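Local coordinates for protein HP1028 (Helicobacter pylori, PDB 4INN) that belongs to the lipocalin family and probably binds or transports small hydrophobic molecules inside a beta-barrel, at residues 39-44 against 50-55; 54-57 against 62-65; 56-61 against 172-177. The protein carries 1 engineered substitution. All coordinates share one frame; numbering follows the deposited sequence.

Contact 1: 39-44 against 50-55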
ATOM      1  N   ILE A  39      -0.829  -9.749  -1.547  1.00 13.28           N
ATOM      2  CA  ILE A  39      -1.265  -9.157  -0.331  1.00 13.26           C
ATOM      3  C   ILE A  39      -0.103  -9.215   0.694  1.00 13.16           C
ATOM      4  O   ILE A  39       0.658 -10.212   0.780  1.00 12.95           O
ATOM      5  CB  ILE A  39      -2.526  -9.853   0.116  1.00 13.52           C
ATOM      6  CG1 ILE A  39      -3.636  -9.481  -0.856  1.00 14.15           C
ATOM      7  CG2 ILE A  39      -2.911  -9.383   1.495  1.00 14.50           C
ATOM      8  CD1 ILE A  39      -4.950 -10.225  -0.683  1.00 14.58           C
ATOM      9  N   TYR A  40       0.069  -8.119   1.417  1.00 12.08           N
ATOM     10  CA  TYR A  40       1.156  -8.005   2.357  1.00 12.23           C
ATOM     11  C   TYR A  40       0.617  -7.475   3.654  1.00 12.43           C
ATOM     12  O   TYR A  40      -0.485  -6.936   3.724  1.00 11.87           O
ATOM     13  CB  TYR A  40       2.243  -7.048   1.836  1.00 12.46           C
ATOM     14  CG  TYR A  40       2.845  -7.456   0.536  1.00 11.74           C
ATOM     15  CD1 TYR A  40       4.059  -8.126   0.482  1.00 11.70           C
ATOM     16  CD2 TYR A  40       2.176  -7.223  -0.639  1.00 11.68           C
ATOM     17  CE1 TYR A  40       4.581  -8.545  -0.743  1.00 11.58           C
ATOM     18  CE2 TYR A  40       2.688  -7.633  -1.858  1.00 11.43           C
ATOM     19  CZ  TYR A  40       3.888  -8.276  -1.909  1.00 11.18           C
ATOM     20  OH  TYR A  40       4.357  -8.643  -3.130  1.00 10.93           O
ATOM     21  N   GLN A  41       1.391  -7.646   4.696  1.00 13.28           N
ATOM     22  CA  GLN A  41       1.010  -7.117   6.005  1.00 14.40           C
ATOM     23  C   GLN A  41       2.030  -6.070   6.367  1.00 13.44           C
ATOM     24  O   GLN A  41       3.208  -6.375   6.466  1.00 12.84           O
ATOM     25  CB  GLN A  41       0.983  -8.230   7.069  1.00 15.64           C
ATOM     26  CG  GLN A  41       0.577  -7.699   8.442  1.00 16.68           C
ATOM     27  CD  GLN A  41       0.703  -8.716   9.568  1.00 18.35           C
ATOM     28  OE1 GLN A  41       0.736  -9.925   9.345  1.00 18.15           O
ATOM     29  NE2 GLN A  41       0.720  -8.206  10.809  1.00 19.58           N
ATOM     30  N   THR A  42       1.578  -4.847   6.568  1.00 13.69           N
ATOM     31  CA  THR A  42       2.483  -3.749   6.866  1.00 14.51           C
ATOM     32  C   THR A  42       3.021  -3.824   8.292  1.00 16.41           C
ATOM     33  O   THR A  42       2.602  -4.654   9.103  1.00 17.83           O
ATOM     34  CB  THR A  42       1.793  -2.395   6.700  1.00 14.30           C
ATOM     35  OG1 THR A  42       0.855  -2.229   7.765  1.00 14.05           O
ATOM     36  CG2 THR A  42       1.091  -2.285   5.337  1.00 13.83           C
ATOM     37  N   GLN A  43       3.961  -2.947   8.590  1.00 18.68           N
ATOM     38  CA  GLN A  43       4.662  -2.954   9.849  1.00 21.13           C
ATOM     39  C   GLN A  43       4.078  -1.858  10.674  1.00 21.71           C
ATOM     40  O   GLN A  43       3.977  -0.735  10.231  1.00 20.62           O
ATOM     41  CB  GLN A  43       6.158  -2.688   9.622  1.00 23.81           C
ATOM     42  CG  GLN A  43       7.029  -3.032  10.814  1.00 26.40           C
ATOM     43  CD  GLN A  43       8.509  -2.731  10.599  1.00 28.63           C
ATOM     44  OE1 GLN A  43       9.105  -3.103   9.607  1.00 29.47           O
ATOM     45  NE2 GLN A  43       9.105  -2.069  11.558  1.00 31.73           N
ATOM     46  N   GLU A  44       3.669  -2.202  11.876  1.00 25.64           N
ATOM     47  CA  GLU A  44       3.302  -1.236  12.891  1.00 28.00           C
ATOM     48  C   GLU A  44       4.421  -0.198  13.074  1.00 26.54           C
ATOM     49  O   GLU A  44       5.593  -0.566  13.162  1.00 24.96           O
ATOM     50  CB  GLU A  44       3.111  -2.004  14.182  1.00 32.66           C
ATOM     51  CG  GLU A  44       2.710  -1.177  15.380  1.00 37.88           C
ATOM     52  CD  GLU A  44       2.355  -2.075  16.544  1.00 41.68           C
ATOM     53  OE1 GLU A  44       3.199  -2.940  16.913  1.00 38.63           O
ATOM     54  OE2 GLU A  44       1.220  -1.918  17.064  1.00 46.05           O
ATOM     55  N   SER A  50      -0.427  -1.858  11.947  1.00 21.19           N
ATOM     56  CA  SER A  50      -0.318  -2.941  10.987  1.00 20.34           C
ATOM     57  C   SER A  50      -1.631  -3.067  10.196  1.00 19.12           C
ATOM     58  O   SER A  50      -2.726  -3.060  10.772  1.00 18.73           O
ATOM     59  CB  SER A  50      -0.015  -4.251  11.720  1.00 19.34           C
ATOM     60  OG  SER A  50       0.509  -5.204  10.813  1.00 19.85           O
ATOM     61  N   SER A  51      -1.523  -3.133   8.876  1.00 18.22           N
ATOM     62  CA  SER A  51      -2.707  -3.318   8.033  1.00 17.67           C
ATOM     63  C   SER A  51      -2.384  -4.252   6.909  1.00 15.15           C
ATOM     64  O   SER A  51      -1.221  -4.525   6.638  1.00 13.97           O
ATOM     65  CB  SER A  51      -3.275  -1.980   7.528  1.00 19.58           C
ATOM     66  OG  SER A  51      -2.432  -1.383   6.559  1.00 22.58           O
ATOM     67  N   PHE A  52      -3.427  -4.828   6.323  1.00 14.07           N
ATOM     68  CA  PHE A  52      -3.270  -5.715   5.180  1.00 12.95           C
ATOM     69  C   PHE A  52      -3.566  -4.851   3.963  1.00 12.86           C
ATOM     70  O   PHE A  52      -4.584  -4.118   3.932  1.00 12.55           O
ATOM     71  CB  PHE A  52      -4.229  -6.902   5.231  1.00 12.90           C
ATOM     72  CG  PHE A  52      -4.042  -7.827   6.432  1.00 12.85           C
ATOM     73  CD1 PHE A  52      -2.887  -8.631   6.557  1.00 12.72           C
ATOM     74  CD2 PHE A  52      -5.057  -7.956   7.398  1.00 12.48           C
ATOM     75  CE1 PHE A  52      -2.747  -9.498   7.637  1.00 12.85           C
ATOM     76  CE2 PHE A  52      -4.927  -8.837   8.468  1.00 12.41           C
ATOM     77  CZ  PHE A  52      -3.776  -9.603   8.592  1.00 12.74           C
ATOM     78  N   VAL A  53      -2.661  -4.923   2.989  1.00 12.68           N
ATOM     79  CA  VAL A  53      -2.772  -4.181   1.753  1.00 13.33           C
ATOM     80  C   VAL A  53      -2.535  -5.043   0.538  1.00 13.29           C
ATOM     81  O   VAL A  53      -1.764  -5.972   0.615  1.00 13.18           O
ATOM     82  CB  VAL A  53      -1.728  -3.072   1.680  1.00 13.86           C
ATOM     83  CG1 VAL A  53      -1.916  -2.114   2.847  1.00 13.93           C
ATOM     84  CG2 VAL A  53      -0.326  -3.650   1.669  1.00 14.26           C
ATOM     85  N   GLU A  54      -3.194  -4.707  -0.575  1.00 13.50           N
ATOM     86  CA  GLU A  54      -2.992  -5.388  -1.846  1.00 14.05           C
ATOM     87  C   GLU A  54      -2.327  -4.545  -2.912  1.00 13.08           C
ATOM     88  O   GLU A  54      -2.812  -3.480  -3.237  1.00 12.97           O
ATOM     89  CB  GLU A  54      -4.319  -5.886  -2.417  1.00 15.52           C
ATOM     90  CG  GLU A  54      -4.162  -6.586  -3.771  1.00 16.53           C
ATOM     91  CD  GLU A  54      -5.346  -7.450  -4.157  1.00 18.57           C
ATOM     92  OE1 GLU A  54      -6.393  -7.400  -3.459  1.00 21.60           O
ATOM     93  OE2 GLU A  54      -5.238  -8.191  -5.166  1.00 19.29           O
ATOM     94  N   PHE A  55      -1.250  -5.061  -3.494  1.00 12.71           N
ATOM     95  CA  PHE A  55      -0.592  -4.421  -4.638  1.00 12.65           C
ATOM     96  C   PHE A  55      -1.179  -5.014  -5.931  1.00 13.31           C
ATOM     97  O   PHE A  55      -1.444  -6.214  -5.982  1.00 13.10           O
ATOM     98  CB  PHE A  55       0.929  -4.644  -4.612  1.00 11.81           C
ATOM     99  CG  PHE A  55       1.678  -3.756  -3.667  1.00 11.19           C
ATOM    100  CD1 PHE A  55       2.431  -2.697  -4.138  1.00 11.31           C
ATOM    101  CD2 PHE A  55       1.706  -4.021  -2.313  1.00 11.09           C
ATOM    102  CE1 PHE A  55       3.165  -1.880  -3.289  1.00 10.74           C
ATOM    103  CE2 PHE A  55       2.422  -3.213  -1.447  1.00 10.90           C
ATOM    104  CZ  PHE A  55       3.163  -2.141  -1.940  1.00 10.95           C
TER
HETATM  105  O   HOH W   1      -0.509  -2.835  14.561  1.00 20.27           O
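Ser50 OG is gripped twice by 39-44: it accepts a hydrogen bond from Gln41 NE2 at 3.0 Å and donates to Thr42 O at 2.8 Å. The first has an N-H...O angle of 168°, with Ser50 OG in the plane of the amide, whereas the hydroxyl meets Thr42 O from above the carbonyl plane. With CG anti to the backbone N (chi1 -180°), the extended Gln41 runs alongside Phe52, its CG 3.9 Å from Phe52 CE1. Thr42 holds Ser51 twice, its N bonding to Ser51 O and its OG1 accepting one from Ser51 N at 2.8 Å. These bonds lie beyond the last ladder pair, Gln41 with Phe52; within the ladder Tyr40 and Val53 exchange backbone bonds, Tyr40 N to Val53 O being 2.9 Å. The pairing forms the first hairpin of the lipocalin fold, an eight-stranded antiparallel sheet closed into a barrel. On the Tyr40 and Val53 face, Tyr40 CD2 reaches Phe55 CD2 at 3.6 Å, the ring planes 82° apart, while Tyr40 OH bonds to Leu36 O. Thr42 CG2 packs on Val53 CG1 at 3.9 Å, both touched by Trp152. On the other face, Ile39 CG1 lies 4.0 Å from Glu54 CB, and Glu54 salt-bridges Arg167.

Contact 2: 54-57 against 62-65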
ATOM      1  N   GLU A  54      -3.194  -4.707  -0.575  1.00 13.50           N
ATOM      2  CA  GLU A  54      -2.992  -5.388  -1.846  1.00 14.05           C
ATOM      3  C   GLU A  54      -2.327  -4.545  -2.912  1.00 13.08           C
ATOM      4  O   GLU A  54      -2.812  -3.480  -3.237  1.00 12.97           O
ATOM      5  CB  GLU A  54      -4.319  -5.886  -2.417  1.00 15.52           C
ATOM      6  CG  GLU A  54      -4.162  -6.586  -3.771  1.00 16.53           C
ATOM      7  CD  GLU A  54      -5.346  -7.450  -4.157  1.00 18.57           C
ATOM      8  OE1 GLU A  54      -6.393  -7.400  -3.459  1.00 21.60           O
ATOM      9  OE2 GLU A  54      -5.238  -8.191  -5.166  1.00 19.29           O
ATOM     10  N   PHE A  55      -1.250  -5.061  -3.494  1.00 12.71           N
ATOM     11  CA  PHE A  55      -0.592  -4.421  -4.638  1.00 12.65           C
ATOM     12  C   PHE A  55      -1.179  -5.014  -5.931  1.00 13.31           C
ATOM     13  O   PHE A  55      -1.444  -6.214  -5.982  1.00 13.10           O
ATOM     14  CB  PHE A  55       0.929  -4.644  -4.612  1.00 11.81           C
ATOM     15  CG  PHE A  55       1.678  -3.756  -3.667  1.00 11.19           C
ATOM     16  CD1 PHE A  55       2.431  -2.697  -4.138  1.00 11.31           C
ATOM     17  CD2 PHE A  55       1.706  -4.021  -2.313  1.00 11.09           C
ATOM     18  CE1 PHE A  55       3.165  -1.880  -3.289  1.00 10.74           C
ATOM     19  CE2 PHE A  55       2.422  -3.213  -1.447  1.00 10.90           C
ATOM     20  CZ  PHE A  55       3.163  -2.141  -1.940  1.00 10.95           C
ATOM     21  N   PHE A  56      -1.365  -4.191  -6.960  1.00 14.48           N
ATOM     22  CA  PHE A  56      -1.791  -4.676  -8.287  1.00 16.53           C
ATOM     23  C   PHE A  56      -1.160  -3.847  -9.412  1.00 18.30           C
ATOM     24  O   PHE A  56      -0.708  -2.738  -9.134  1.00 18.33           O
ATOM     25  CB  PHE A  56      -3.330  -4.672  -8.395  1.00 16.94           C
ATOM     26  CG  PHE A  56      -3.966  -3.292  -8.346  1.00 16.23           C
ATOM     27  CD1 PHE A  56      -4.380  -2.666  -9.492  1.00 16.48           C
ATOM     28  CD2 PHE A  56      -4.189  -2.648  -7.138  1.00 16.49           C
ATOM     29  CE1 PHE A  56      -4.986  -1.401  -9.436  1.00 16.83           C
ATOM     30  CE2 PHE A  56      -4.782  -1.383  -7.075  1.00 16.11           C
ATOM     31  CZ  PHE A  56      -5.197  -0.765  -8.227  1.00 15.79           C
ATOM     32  N   GLU A  57      -1.069  -4.379 -10.646  1.00 21.36           N
ATOM     33  CA  GLU A  57      -0.576  -3.557 -11.793  1.00 24.48           C
ATOM     34  C   GLU A  57      -1.697  -3.043 -12.656  1.00 23.78           C
ATOM     35  O   GLU A  57      -2.744  -3.637 -12.744  1.00 24.36           O
ATOM     36  CB  GLU A  57       0.506  -4.250 -12.671  1.00 26.59           C
ATOM     37  CG  GLU A  57       0.057  -5.198 -13.787  1.00 30.75           C
ATOM     38  CD  GLU A  57      -0.654  -4.572 -15.026  1.00 35.72           C
ATOM     39  OE1 GLU A  57      -0.122  -3.649 -15.712  1.00 35.30           O
ATOM     40  OE2 GLU A  57      -1.777  -5.062 -15.359  1.00 41.35           O
ATOM     41  N   PHE A  62       2.543  -0.193 -10.862  1.00 18.99           N
ATOM     42  CA  PHE A  62       1.990  -0.862  -9.679  1.00 17.41           C
ATOM     43  C   PHE A  62       1.375   0.112  -8.709  1.00 15.61           C
ATOM     44  O   PHE A  62       1.847   1.242  -8.573  1.00 14.38           O
ATOM     45  CB  PHE A  62       3.059  -1.736  -9.034  1.00 17.68           C
ATOM     46  CG  PHE A  62       3.537  -2.797  -9.971  1.00 18.71           C
ATOM     47  CD1 PHE A  62       2.904  -4.039 -10.018  1.00 18.20           C
ATOM     48  CD2 PHE A  62       4.529  -2.509 -10.933  1.00 18.56           C
ATOM     49  CE1 PHE A  62       3.327  -4.990 -10.929  1.00 18.51           C
ATOM     50  CE2 PHE A  62       4.922  -3.469 -11.855  1.00 18.00           C
ATOM     51  CZ  PHE A  62       4.327  -4.701 -11.855  1.00 17.33           C
ATOM     52  N   TYR A  63       0.293  -0.346  -8.082  1.00 14.18           N
ATOM     53  CA  TYR A  63      -0.514   0.460  -7.201  1.00 13.83           C
ATOM     54  C   TYR A  63      -0.828  -0.378  -5.962  1.00 13.26           C
ATOM     55  O   TYR A  63      -0.653  -1.575  -6.003  1.00 12.58           O
ATOM     56  CB  TYR A  63      -1.835   0.817  -7.895  1.00 14.42           C
ATOM     57  CG  TYR A  63      -1.713   1.608  -9.161  1.00 15.00           C
ATOM     58  CD1 TYR A  63      -1.917   2.977  -9.164  1.00 15.32           C
ATOM     59  CD2 TYR A  63      -1.397   0.981 -10.368  1.00 15.94           C
ATOM     60  CE1 TYR A  63      -1.794   3.718 -10.320  1.00 15.88           C
ATOM     61  CE2 TYR A  63      -1.274   1.704 -11.531  1.00 16.29           C
ATOM     62  CZ  TYR A  63      -1.476   3.065 -11.497  1.00 16.96           C
ATOM     63  OH  TYR A  63      -1.342   3.774 -12.653  1.00 19.27           O
ATOM     64  N   ALA A  64      -1.331   0.242  -4.890  1.00 13.00           N
ATOM     65  CA  ALA A  64      -1.843  -0.506  -3.745  1.00 13.40           C
ATOM     66  C   ALA A  64      -3.048   0.163  -3.070  1.00 14.13           C
ATOM     67  O   ALA A  64      -3.158   1.406  -3.061  1.00 14.04           O
ATOM     68  CB  ALA A  64      -0.738  -0.715  -2.718  1.00 13.84           C
ATOM     69  N   TYR A  65      -3.928  -0.667  -2.489  1.00 13.71           N
ATOM     70  CA  TYR A  65      -5.069  -0.176  -1.694  1.00 13.95           C
ATOM     71  C   TYR A  65      -5.134  -0.958  -0.379  1.00 13.96           C
ATOM     72  O   TYR A  65      -4.502  -1.997  -0.252  1.00 14.15           O
ATOM     73  CB  TYR A  65      -6.389  -0.302  -2.472  1.00 14.07           C
ATOM     74  CG  TYR A  65      -6.880  -1.733  -2.612  1.00 13.80           C
ATOM     75  CD1 TYR A  65      -7.658  -2.313  -1.628  1.00 13.51           C
ATOM     76  CD2 TYR A  65      -6.562  -2.492  -3.720  1.00 14.06           C
ATOM     77  CE1 TYR A  65      -8.108  -3.609  -1.739  1.00 13.59           C
ATOM     78  CE2 TYR A  65      -7.005  -3.811  -3.831  1.00 14.19           C
ATOM     79  CZ  TYR A  65      -7.760  -4.367  -2.829  1.00 13.38           C
ATOM     80  OH  TYR A  65      -8.179  -5.667  -2.927  1.00 12.81           O
TER
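Phe56 and Tyr63 form a hydrogen-bonded antiparallel pair, Tyr63 N meeting Phe56 O at 2.8 Å, and their side chains lie on the same face of the sheet and touch. Phe56 CG sits between its own backbone N and carbonyl carbon (chi1 66°), a setting that swings the ring back over the neighbouring strand. There Tyr63 CB lies over one ring face, displaced toward the rim, 4.0 Å from the Phe56 ring centroid. Tyr63 places CG anti to its carbonyl carbon; the two rings are 23° from parallel but slid apart, their centroids separated by 5.7 Å. Phe56 CE2 also comes in at the edge of the Tyr65 ring, 4.0 Å from Tyr65 CD2, and the two side chains cross at about a right angle.

Glu54 and Tyr65 are also paired through both backbone bonds. The tyrosine ring runs alongside the extended Glu54 chain, with Tyr65 CE2 3.7 Å from Glu54 CB; the hydroxyl takes a hydrogen bond from Phe168 N.

This second hairpin of the lipocalin barrel joins strands 51-58 and 61-69, and its two faces meet different parts of the fold. Glu54, Phe56, Tyr63 and Tyr65 lie on the face met by the C-terminal part of the chain. Phe55 and Ala64 lie on the reverse, against Leu97 of strand 95-104. Ala64 CB stands over the centre of the Phe55 ring, 3.9 Å from its centroid and 6° off the normal, a CH-pi contact. Farther along that face, Glu57 CB approaches Phe62 CE1 obliquely at 3.4 Å, while the bent Glu57 chain carries its carboxylate away to Gly60 N. The Phe62 ring also meets Tyr108 edge-to-face.

Contact 3: 56-61 against 172-177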
ATOM      1  N   PHE A  56      -1.365  -4.191  -6.960  1.00 14.48           N
ATOM      2  CA  PHE A  56      -1.791  -4.676  -8.287  1.00 16.53           C
ATOM      3  C   PHE A  56      -1.160  -3.847  -9.412  1.00 18.30           C
ATOM      4  O   PHE A  56      -0.708  -2.738  -9.134  1.00 18.33           O
ATOM      5  CB  PHE A  56      -3.330  -4.672  -8.395  1.00 16.94           C
ATOM      6  CG  PHE A  56      -3.966  -3.292  -8.346  1.00 16.23           C
ATOM      7  CD1 PHE A  56      -4.380  -2.666  -9.492  1.00 16.48           C
ATOM      8  CD2 PHE A  56      -4.189  -2.648  -7.138  1.00 16.49           C
ATOM      9  CE1 PHE A  56      -4.986  -1.401  -9.436  1.00 16.83           C
ATOM     10  CE2 PHE A  56      -4.782  -1.383  -7.075  1.00 16.11           C
ATOM     11  CZ  PHE A  56      -5.197  -0.765  -8.227  1.00 15.79           C
ATOM     12  N   GLU A  57      -1.069  -4.379 -10.646  1.00 21.36           N
ATOM     13  CA  GLU A  57      -0.576  -3.557 -11.793  1.00 24.48           C
ATOM     14  C   GLU A  57      -1.697  -3.043 -12.656  1.00 23.78           C
ATOM     15  O   GLU A  57      -2.744  -3.637 -12.744  1.00 24.36           O
ATOM     16  CB  GLU A  57       0.506  -4.250 -12.671  1.00 26.59           C
ATOM     17  CG  GLU A  57       0.057  -5.198 -13.787  1.00 30.75           C
ATOM     18  CD  GLU A  57      -0.654  -4.572 -15.026  1.00 35.72           C
ATOM     19  OE1 GLU A  57      -0.122  -3.649 -15.712  1.00 35.30           O
ATOM     20  OE2 GLU A  57      -1.777  -5.062 -15.359  1.00 41.35           O
ATOM     21  N   HIS A  58      -1.457  -1.925 -13.307  1.00 25.40           N
ATOM     22  CA  HIS A  58      -2.405  -1.387 -14.261  1.00 26.97           C
ATOM     23  C   HIS A  58      -1.662  -0.439 -15.184  1.00 27.71           C
ATOM     24  O   HIS A  58      -0.943   0.439 -14.717  1.00 29.15           O
ATOM     25  CB  HIS A  58      -3.522  -0.659 -13.519  1.00 28.64           C
ATOM     26  CG  HIS A  58      -4.376   0.207 -14.395  1.00 30.17           C
ATOM     27  ND1 HIS A  58      -5.418  -0.293 -15.152  1.00 31.78           N
ATOM     28  CD2 HIS A  58      -4.352   1.544 -14.620  1.00 29.37           C
ATOM     29  CE1 HIS A  58      -5.981   0.696 -15.826  1.00 31.50           C
ATOM     30  NE2 HIS A  58      -5.358   1.819 -15.514  1.00 30.33           N
ATOM     31  N   ASN A  59      -1.829  -0.633 -16.490  1.00 29.00           N
ATOM     32  CA  ASN A  59      -1.138   0.146 -17.509  1.00 29.22           C
ATOM     33  C   ASN A  59       0.365   0.147 -17.272  1.00 28.59           C
ATOM     34  O   ASN A  59       1.042   1.165 -17.457  1.00 26.54           O
ATOM     35  CB  ASN A  59      -1.711   1.561 -17.590  1.00 31.72           C
ATOM     36  CG  ASN A  59      -3.177   1.577 -18.039  1.00 34.96           C
ATOM     37  OD1 ASN A  59      -3.916   2.543 -17.811  1.00 35.34           O
ATOM     38  ND2 ASN A  59      -3.601   0.502 -18.684  1.00 37.02           N
ATOM     39  N   GLY A  60       0.860  -1.022 -16.839  1.00 27.26           N
ATOM     40  CA  GLY A  60       2.283  -1.255 -16.598  1.00 26.69           C
ATOM     41  C   GLY A  60       2.919  -0.774 -15.297  1.00 26.93           C
ATOM     42  O   GLY A  60       4.106  -1.033 -15.064  1.00 29.35           O
ATOM     43  N   LYS A  61       2.174  -0.047 -14.463  1.00 25.86           N
ATOM     44  CA  LYS A  61       2.705   0.430 -13.187  1.00 23.63           C
ATOM     45  C   LYS A  61       1.951  -0.241 -12.057  1.00 21.44           C
ATOM     46  O   LYS A  61       0.845  -0.765 -12.261  1.00 21.02           O
ATOM     47  CB  LYS A  61       2.575   1.945 -13.045  1.00 24.57           C
ATOM     48  CG  LYS A  61       3.057   2.791 -14.215  1.00 25.89           C
ATOM     49  CD  LYS A  61       2.770   4.256 -13.933  1.00 27.23           C
ATOM     50  CE  LYS A  61       2.849   5.130 -15.172  1.00 30.29           C
ATOM     51  NZ  LYS A  61       4.242   5.582 -15.426  1.00 31.23           N
ATOM     52  N   GLU A 172     -13.408  -1.060  -9.705  1.00 33.01           N
ATOM     53  CA  GLU A 172     -14.011  -0.120  -8.785  1.00 31.97           C
ATOM     54  C   GLU A 172     -12.926   0.594  -7.992  1.00 30.38           C
ATOM     55  O   GLU A 172     -12.978   1.804  -7.820  1.00 29.48           O
ATOM     56  CB  GLU A 172     -14.929  -0.902  -7.874  1.00 35.14           C
ATOM     57  CG  GLU A 172     -15.965  -0.128  -7.095  1.00 40.69           C
ATOM     58  CD  GLU A 172     -16.822  -1.062  -6.215  1.00 43.90           C
ATOM     59  OE1 GLU A 172     -17.108  -0.665  -5.050  1.00 47.48           O
ATOM     60  OE2 GLU A 172     -17.184  -2.184  -6.667  1.00 36.59           O
ATOM     61  N   VAL A 173     -11.927  -0.162  -7.540  1.00 29.04           N
ATOM     62  CA  VAL A 173     -10.741   0.387  -6.861  1.00 27.56           C
ATOM     63  C   VAL A 173      -9.968   1.351  -7.749  1.00 27.39           C
ATOM     64  O   VAL A 173      -9.485   2.368  -7.282  1.00 29.72           O
ATOM     65  CB  VAL A 173      -9.779  -0.739  -6.399  1.00 26.80           C
ATOM     66  CG1 VAL A 173      -8.450  -0.179  -5.920  1.00 26.50           C
ATOM     67  CG2 VAL A 173     -10.405  -1.554  -5.294  1.00 26.27           C
ATOM     68  N   LEU A 174      -9.821   1.036  -9.022  1.00 28.37           N
ATOM     69  CA  LEU A 174      -9.228   1.994  -9.989  1.00 28.84           C
ATOM     70  C   LEU A 174      -9.947   3.353 -10.128  1.00 28.04           C
ATOM     71  O   LEU A 174      -9.281   4.364 -10.248  1.00 26.15           O
ATOM     72  CB  LEU A 174      -9.128   1.357 -11.366  1.00 29.67           C
ATOM     73  CG  LEU A 174      -8.024   0.319 -11.493  1.00 31.36           C
ATOM     74  CD1 LEU A 174      -8.267  -0.569 -12.721  1.00 31.40           C
ATOM     75  CD2 LEU A 174      -6.669   1.026 -11.514  1.00 31.53           C
ATOM     76  N   LYS A 175     -11.282   3.382 -10.107  1.00 29.87           N
ATOM     77  CA  LYS A 175     -12.035   4.658 -10.195  1.00 33.57           C
ATOM     78  C   LYS A 175     -11.672   5.589  -9.042  1.00 34.18           C
ATOM     79  O   LYS A 175     -11.918   6.784  -9.060  1.00 38.41           O
ATOM     80  CB  LYS A 175     -13.551   4.431 -10.199  1.00 35.25           C
ATOM     81  CG  LYS A 175     -14.101   3.678 -11.410  1.00 39.52           C
ATOM     82  CD  LYS A 175     -15.633   3.739 -11.471  1.00 44.91           C
ATOM     83  CE  LYS A 175     -16.294   2.365 -11.637  1.00 49.90           C
ATOM     84  NZ  LYS A 175     -15.835   1.640 -12.867  1.00 52.11           N
ATOM     85  N   THR A 176     -11.043   5.004  -8.047  1.00 36.07           N
ATOM     86  CA  THR A 176     -10.661   5.653  -6.805  1.00 33.99           C
ATOM     87  C   THR A 176      -9.395   6.531  -6.940  1.00 37.11           C
ATOM     88  O   THR A 176      -9.044   7.256  -6.014  1.00 37.75           O
ATOM     89  CB  THR A 176     -10.510   4.513  -5.770  1.00 31.82           C
ATOM     90  OG1 THR A 176     -11.548   4.588  -4.785  1.00 28.89           O
ATOM     91  CG2 THR A 176      -9.162   4.474  -5.159  1.00 29.57           C
ATOM     92  N   ILE A 177      -8.708   6.460  -8.077  1.00 41.70           N
ATOM     93  CA  ILE A 177      -7.623   7.391  -8.383  1.00 48.73           C
ATOM     94  C   ILE A 177      -8.274   8.679  -8.913  1.00 57.20           C
ATOM     95  O   ILE A 177      -8.644   8.776 -10.094  1.00 56.83           O
ATOM     96  CB  ILE A 177      -6.645   6.849  -9.456  1.00 48.84           C
ATOM     97  CG1 ILE A 177      -6.103   5.463  -9.082  1.00 46.39           C
ATOM     98  CG2 ILE A 177      -5.490   7.824  -9.637  1.00 50.34           C
ATOM     99  CD1 ILE A 177      -5.719   4.614 -10.278  1.00 45.89           C
TER
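Leu174 is the residue that touches both aromatic side chains of 56-61, and every contact between the segments is apolar or CH-pi. The CH-pi contact is with His58: Leu174 CD2 lies over one ring face, 3.9 Å from the ring centroid and 17° off the normal. Having CG anti to the backbone N (chi1 166°) extends the imidazole so that this face meets the leucine. The other methyl, Leu174 CD1, lies 3.8 Å from His58 ND1. Asn59 CG rests on the opposite face of the imidazole, sandwiching the ring between the leucine and its neighbour in sequence.

The purely apolar contacts centre on Phe56. Leu174 CD2 comes to the ring edge, in its plane, 3.6 Å from Phe56 CE1, and Val173 CG1 lies obliquely 4.0 Å from Phe56 CE2.

Hydrogen bonds act within 56-61 instead: a type I' turn from His58 to Lys61 is closed by Lys61 N to His58 O, with His58 N to Lys61 O as the reciprocal bond, and Glu57 OE1 accepts one from Gly60 N at 3.0 Å. The end of strand 51-58, just before the hairpin turn, packs against helix 170-174, whose Val173 also touches Tyr65 of strand 61-69 and Val95 of strand 95-104.

Strand 51-58 runs through all three contacts. Contacts 1 and 2 pair it with its two sheet neighbours, 38-41 and 61-69, and share Glu54 and Phe55; both rest on backbone hydrogen bonds in antiparallel register. Contact 2 is the more buried and dominated by aromatic rings, whereas contact 1 runs out into a partly exposed, hydroxyl- and amide-rich end. The centre of contact 3 lies about 12 Å from the centre of the chain, those of contacts 1 and 2 about 7 Å; contact 3 has no hydrogen bond across it and buries far less surface, 188 Å² against 586 and 524 Å². It shares Phe56 with contact 2 and joins the sheet to a sequence-distant helix through side chains alone.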